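Local coordinates for protein gingipain R2 Pro-Domain (Porphyromonas gingivalis, PDB 4IEF) that probably covers the arginine-specific cysteine protease gingipain R2 and keeps it latent until this propeptide is removed, at residues R71-S76 with F203-A208; Q147-A152 with I169-S174. All blocks are in the same frame, centred on the assembly; numbering follows the deposited sequence.

Contact 1: residues R71-S76 with F203-A208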
loop_
_atom_site.group_PDB
_atom_site.type_symbol
_atom_site.label_atom_id
_atom_site.label_comp_id
_atom_site.label_asym_id
_atom_site.label_seq_id
_atom_site.Cartn_x
_atom_site.Cartn_y
_atom_site.Cartn_z
ATOM N N ARG A 71 -4.573 -4.182 -17.145
ATOM C CA ARG A 71 -5.428 -4.981 -16.274
ATOM C C ARG A 71 -4.752 -6.298 -15.927
ATOM O O ARG A 71 -4.116 -6.924 -16.783
ATOM C CB ARG A 71 -6.810 -5.241 -16.916
ATOM C CG ARG A 71 -7.764 -4.050 -16.887
ATOM C CD ARG A 71 -8.152 -3.626 -15.477
ATOM N NE ARG A 71 -9.028 -2.453 -15.498
ATOM C CZ ARG A 71 -10.355 -2.506 -15.504
ATOM N NH1 ARG A 71 -10.982 -3.676 -15.464
ATOM N NH2 ARG A 71 -11.069 -1.387 -15.538
ATOM N N SER A 72 -4.909 -6.719 -14.673
ATOM C CA SER A 72 -4.311 -7.943 -14.149
ATOM C C SER A 72 -5.256 -9.117 -14.287
ATOM O O SER A 72 -6.466 -8.984 -14.059
ATOM C CB SER A 72 -3.902 -7.762 -12.692
ATOM O OG SER A 72 -2.938 -6.728 -12.566
ATOM N N LEU A 73 -4.696 -10.273 -14.659
ATOM C CA LEU A 73 -5.460 -11.499 -14.809
ATOM C C LEU A 73 -4.812 -12.652 -14.071
ATOM O O LEU A 73 -3.585 -12.776 -14.072
ATOM C CB LEU A 73 -5.610 -11.888 -16.295
ATOM C CG LEU A 73 -6.411 -10.959 -17.221
ATOM C CD1 LEU A 73 -6.089 -11.255 -18.678
ATOM C CD2 LEU A 73 -7.920 -11.075 -16.964
ATOM N N ALA A 74 -5.645 -13.495 -13.438
ATOM C CA ALA A 74 -5.214 -14.751 -12.831
ATOM C C ALA A 74 -4.994 -15.721 -14.015
ATOM O O ALA A 74 -5.931 -15.955 -14.786
ATOM C CB ALA A 74 -6.272 -15.261 -11.854
ATOM N N VAL A 75 -3.740 -16.173 -14.241
ATOM C CA VAL A 75 -3.399 -16.997 -15.416
ATOM C C VAL A 75 -2.967 -18.449 -15.039
ATOM O O VAL A 75 -3.134 -18.866 -13.887
ATOM C CB VAL A 75 -2.324 -16.295 -16.313
ATOM C CG1 VAL A 75 -2.871 -15.021 -16.956
ATOM C CG2 VAL A 75 -1.033 -16.009 -15.545
ATOM N N SER A 76 -2.441 -19.214 -16.033
ATOM C CA SER A 76 -1.971 -20.597 -15.872
ATOM C C SER A 76 -0.839 -20.687 -14.852
ATOM O O SER A 76 -0.035 -19.769 -14.733
ATOM C CB SER A 76 -1.512 -21.178 -17.208
ATOM O OG SER A 76 -1.016 -22.499 -17.058
ATOM N N PHE A 203 -7.212 -9.323 -9.542
ATOM C CA PHE A 203 -7.562 -10.007 -10.788
ATOM C C PHE A 203 -9.036 -9.810 -11.140
ATOM O O PHE A 203 -9.914 -10.096 -10.323
ATOM C CB PHE A 203 -7.210 -11.505 -10.707
ATOM C CG PHE A 203 -5.819 -11.794 -10.188
ATOM C CD1 PHE A 203 -5.633 -12.384 -8.944
ATOM C CD2 PHE A 203 -4.692 -11.441 -10.927
ATOM C CE1 PHE A 203 -4.348 -12.632 -8.454
ATOM C CE2 PHE A 203 -3.407 -11.706 -10.445
ATOM C CZ PHE A 203 -3.243 -12.305 -9.214
ATOM N N MET A 204 -9.301 -9.319 -12.365
ATOM C CA MET A 204 -10.669 -9.071 -12.838
ATOM C C MET A 204 -11.382 -10.375 -13.289
ATOM O O MET A 204 -12.593 -10.354 -13.509
ATOM C CB MET A 204 -10.707 -7.991 -13.950
ATOM C CG MET A 204 -9.992 -8.351 -15.257
ATOM S SD MET A 204 -10.047 -7.012 -16.503
ATOM C CE MET A 204 -11.783 -7.031 -16.952
ATOM N N ASN A 205 -10.649 -11.506 -13.358
ATOM C CA ASN A 205 -11.193 -12.803 -13.765
ATOM C C ASN A 205 -11.189 -13.845 -12.618
ATOM O O ASN A 205 -11.547 -15.003 -12.861
ATOM C CB ASN A 205 -10.394 -13.349 -14.963
ATOM C CG ASN A 205 -8.987 -13.781 -14.624
ATOM O OD1 ASN A 205 -8.248 -13.092 -13.916
ATOM N ND2 ASN A 205 -8.599 -14.951 -15.097
ATOM N N TYR A 206 -10.813 -13.438 -11.383
ATOM C CA TYR A 206 -10.715 -14.342 -10.229
ATOM C C TYR A 206 -12.077 -14.902 -9.779
ATOM O O TYR A 206 -12.194 -16.123 -9.624
ATOM C CB TYR A 206 -9.995 -13.681 -9.037
ATOM C CG TYR A 206 -9.688 -14.660 -7.920
ATOM C CD1 TYR A 206 -8.657 -15.589 -8.043
ATOM C CD2 TYR A 206 -10.455 -14.688 -6.759
ATOM C CE1 TYR A 206 -8.393 -16.515 -7.036
ATOM C CE2 TYR A 206 -10.199 -15.608 -5.744
ATOM C CZ TYR A 206 -9.164 -16.517 -5.885
ATOM O OH TYR A 206 -8.905 -17.428 -4.889
ATOM N N GLU A 207 -13.089 -14.031 -9.559
ATOM C CA GLU A 207 -14.430 -14.449 -9.125
ATOM C C GLU A 207 -15.094 -15.358 -10.179
ATOM O O GLU A 207 -15.790 -16.306 -9.809
ATOM C CB GLU A 207 -15.317 -13.224 -8.825
ATOM C CG GLU A 207 -16.401 -13.461 -7.780
ATOM C CD GLU A 207 -17.605 -14.280 -8.209
ATOM O OE1 GLU A 207 -17.828 -15.362 -7.616
ATOM O OE2 GLU A 207 -18.313 -13.857 -9.152
ATOM N N ALA A 208 -14.840 -15.088 -11.478
ATOM C CA ALA A 208 -15.383 -15.851 -12.608
ATOM C C ALA A 208 -14.836 -17.286 -12.661
ATOM O O ALA A 208 -13.769 -17.577 -12.123
ATOM C CB ALA A 208 -15.076 -15.135 -13.912
#
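The carboxamide of Asn205 pairs with both backbone polar groups of Ala74, much as the edge of another strand would. Asn205 OD1 accepts the Ala74 N-H on a lone pair at 2.7 Å, while Asn205 ND2 donates to Ala74 O at 2.9 Å along a nearly straight path (171° at the hydrogen). Both partners lie close to the amide plane, so the two bonds together fix the rotation of the group. With chi1 at 70°, CG sits between the backbone N and the carbonyl carbon of Asn205, which turns the amide toward the strand. One step back, Met204 N reaches Ser72 O at 3.3 Å in a weak hydrogen bond.

The ring of Phe203 lies against the backbone at Leu73 and Ala74, its CD2 3.4 Å from Ala74 N, and Ala74 CB sits over one face in a CH-pi contact, 4.2 Å from the ring centroid. Met204 crosses Arg71 at about a right angle; its SD receives a weak, long bond from Arg71 NH1 (3.6 Å), secondary to the salt bridge of Arg71 with Glu54. The Ser72 hydroxyl bonds an acidic side chain of the other protein's chain.

The loop that follows helix 196-202 thus occupies one edge of strand 69-74, whose other edge is hydrogen-bonded to strand 144-157. Val28 of strand 25-31 and Leu18 of strand 17-22 pack against Met204.

Contact 2: residues Q147-A152 with I169-S174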
loop_
_atom_site.group_PDB
_atom_site.type_symbol
_atom_site.label_atom_id
_atom_site.label_comp_id
_atom_site.label_asym_id
_atom_site.label_seq_id
_atom_site.Cartn_x
_atom_site.Cartn_y
_atom_site.Cartn_z
ATOM N N GLN A 147 -0.738 -12.235 -14.532
ATOM C CA GLN A 147 -0.130 -11.583 -15.687
ATOM C C GLN A 147 -0.987 -10.384 -16.105
ATOM O O GLN A 147 -2.219 -10.470 -16.114
ATOM C CB GLN A 147 0.088 -12.560 -16.855
ATOM C CG GLN A 147 1.212 -12.095 -17.781
ATOM C CD GLN A 147 1.764 -13.153 -18.698
ATOM O OE1 GLN A 147 1.320 -14.298 -18.717
ATOM N NE2 GLN A 147 2.763 -12.786 -19.486
ATOM N N VAL A 148 -0.324 -9.266 -16.433
ATOM C CA VAL A 148 -1.001 -8.033 -16.827
ATOM C C VAL A 148 -1.107 -7.950 -18.353
ATOM O O VAL A 148 -0.107 -8.113 -19.055
ATOM C CB VAL A 148 -0.305 -6.781 -16.230
ATOM C CG1 VAL A 148 -0.966 -5.486 -16.709
ATOM C CG2 VAL A 148 -0.287 -6.841 -14.702
ATOM N N VAL A 149 -2.332 -7.698 -18.850
ATOM C CA VAL A 149 -2.600 -7.482 -20.271
ATOM C C VAL A 149 -2.653 -5.948 -20.505
ATOM O O VAL A 149 -3.288 -5.225 -19.734
ATOM C CB VAL A 149 -3.853 -8.248 -20.815
ATOM C CG1 VAL A 149 -5.156 -7.809 -20.145
ATOM C CG2 VAL A 149 -3.953 -8.140 -22.338
ATOM N N ASN A 150 -1.938 -5.462 -21.528
ATOM C CA ASN A 150 -1.895 -4.035 -21.865
ATOM C C ASN A 150 -2.546 -3.753 -23.214
ATOM O O ASN A 150 -2.204 -4.378 -24.222
ATOM C CB ASN A 150 -0.448 -3.520 -21.883
ATOM C CG ASN A 150 0.380 -4.056 -20.746
ATOM O OD1 ASN A 150 0.104 -3.786 -19.574
ATOM N ND2 ASN A 150 1.351 -4.904 -21.063
ATOM N N PHE A 151 -3.471 -2.792 -23.224
ATOM C CA PHE A 151 -4.117 -2.316 -24.443
ATOM C C PHE A 151 -3.441 -1.038 -24.871
ATOM O O PHE A 151 -3.285 -0.147 -24.038
ATOM C CB PHE A 151 -5.614 -2.059 -24.214
ATOM C CG PHE A 151 -6.441 -3.266 -23.858
ATOM C CD1 PHE A 151 -6.721 -3.569 -22.530
ATOM C CD2 PHE A 151 -6.966 -4.086 -24.854
ATOM C CE1 PHE A 151 -7.516 -4.674 -22.202
ATOM C CE2 PHE A 151 -7.758 -5.185 -24.527
ATOM C CZ PHE A 151 -8.028 -5.471 -23.204
ATOM N N ALA A 152 -3.007 -0.947 -26.136
ATOM C CA ALA A 152 -2.398 0.262 -26.694
ATOM C C ALA A 152 -3.351 0.777 -27.798
ATOM O O ALA A 152 -3.193 0.428 -28.971
ATOM C CB ALA A 152 -0.993 -0.027 -27.219
ATOM N N ILE A 169 -11.216 -2.859 -28.575
ATOM C CA ILE A 169 -10.219 -3.928 -28.673
ATOM C C ILE A 169 -10.682 -5.084 -27.789
ATOM O O ILE A 169 -10.858 -4.899 -26.583
ATOM C CB ILE A 169 -8.749 -3.508 -28.311
ATOM C CG1 ILE A 169 -8.256 -2.262 -29.087
ATOM C CG2 ILE A 169 -7.781 -4.705 -28.491
ATOM C CD1 ILE A 169 -7.018 -1.558 -28.455
ATOM N N VAL A 170 -10.853 -6.275 -28.380
ATOM C CA VAL A 170 -11.200 -7.479 -27.631
ATOM C C VAL A 170 -10.021 -8.435 -27.763
ATOM O O VAL A 170 -9.623 -8.777 -28.885
ATOM C CB VAL A 170 -12.549 -8.140 -28.033
ATOM C CG1 VAL A 170 -12.848 -9.347 -27.148
ATOM C CG2 VAL A 170 -13.697 -7.133 -27.965
ATOM N N VAL A 171 -9.448 -8.844 -26.617
ATOM C CA VAL A 171 -8.311 -9.760 -26.612
ATOM C C VAL A 171 -8.668 -11.092 -25.945
ATOM O O VAL A 171 -9.496 -11.143 -25.033
ATOM C CB VAL A 171 -7.027 -9.155 -25.974
ATOM C CG1 VAL A 171 -6.531 -7.946 -26.761
ATOM C CG2 VAL A 171 -7.216 -8.812 -24.492
ATOM N N ALA A 172 -8.008 -12.159 -26.404
ATOM C CA ALA A 172 -8.099 -13.490 -25.827
ATOM C C ALA A 172 -6.735 -13.833 -25.216
ATOM O O ALA A 172 -5.723 -13.865 -25.929
ATOM C CB ALA A 172 -8.500 -14.508 -26.893
ATOM N N VAL A 173 -6.695 -13.997 -23.892
ATOM C CA VAL A 173 -5.472 -14.352 -23.176
ATOM C C VAL A 173 -5.588 -15.842 -22.846
ATOM O O VAL A 173 -6.452 -16.240 -22.060
ATOM C CB VAL A 173 -5.193 -13.451 -21.942
ATOM C CG1 VAL A 173 -3.944 -13.915 -21.190
ATOM C CG2 VAL A 173 -5.055 -11.982 -22.358
ATOM N N SER A 174 -4.765 -16.663 -23.512
ATOM C CA SER A 174 -4.788 -18.120 -23.388
ATOM C C SER A 174 -3.387 -18.692 -23.208
ATOM O O SER A 174 -2.402 -18.016 -23.515
ATOM C CB SER A 174 -5.436 -18.732 -24.628
ATOM O OG SER A 174 -4.765 -18.323 -25.807
#
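Phe151 reaches across to Ile169 and Val171 with one side of its ring. Its CB already points to the facing strand, and a chi1 of -64°, with CG anti to the carbonyl carbon, sets the CD2-CE2 side of the ring against those two residues. Beyond CB and CG, the first ring atom to touch the facing strand is CD2, which meets Ile169 CG2 at 3.8 Å; that methyl lies at the ring edge, in its plane. The next atom, Phe151 CE2, comes within 3.7 Å of Val171 CG2 and equally close to the carbonyl oxygen of Ile169. At the tip, Phe151 CZ rests on the same Val171 methyl, again at 3.7 Å, so Val171 CG2 serves two ring atoms at once.

Two residues earlier, Val149 CG2 rests on two valine methyls, Val171 CG2 and Val173 CG2, each at 4.0 Å. The side-chain contacts are apolar; the one polar atom of the facing strand close to the ring is the carbonyl oxygen of Ile169. No hydrogen bond joins the segments: their axes lie 9.4 Å apart, and alternate residues of each turn inward and interdigitate across the gap.

The strands run at 153°, close to antiparallel. They belong to the hairpin 144-157 and 162-176, which pairs elsewhere but here has parted into two layers with side chains between them. Val28 and Phe30 of strand 25-31 meet Phe151, Val83 of strand 79-93 lies against Val149, and Ala133 of strand 133-141 touches Val171, completing a core enclosed by strands.

Contacts 1 and 2 have centres 12 Å apart and lie on adjacent strands of one antiparallel sheet, contact 1 on 69-74 and contact 2 on 144-157. Probable backbone hydrogen bonds join them: Arg71 O to Val149 N at 2.8 Å and Leu73 N to Gln147 O at 2.9 Å. Leu73 connects the two in a second way, since its side chain also packs on Val149 and Val173 in the core of contact 2. Contact 1 lies farther out, with the side chain of Phe203 about 10 Å from a bound calcium ion. Ser72 and Asn150 both bond side chains of the other protein's chain, consistent with this part of the sheet facing the partner.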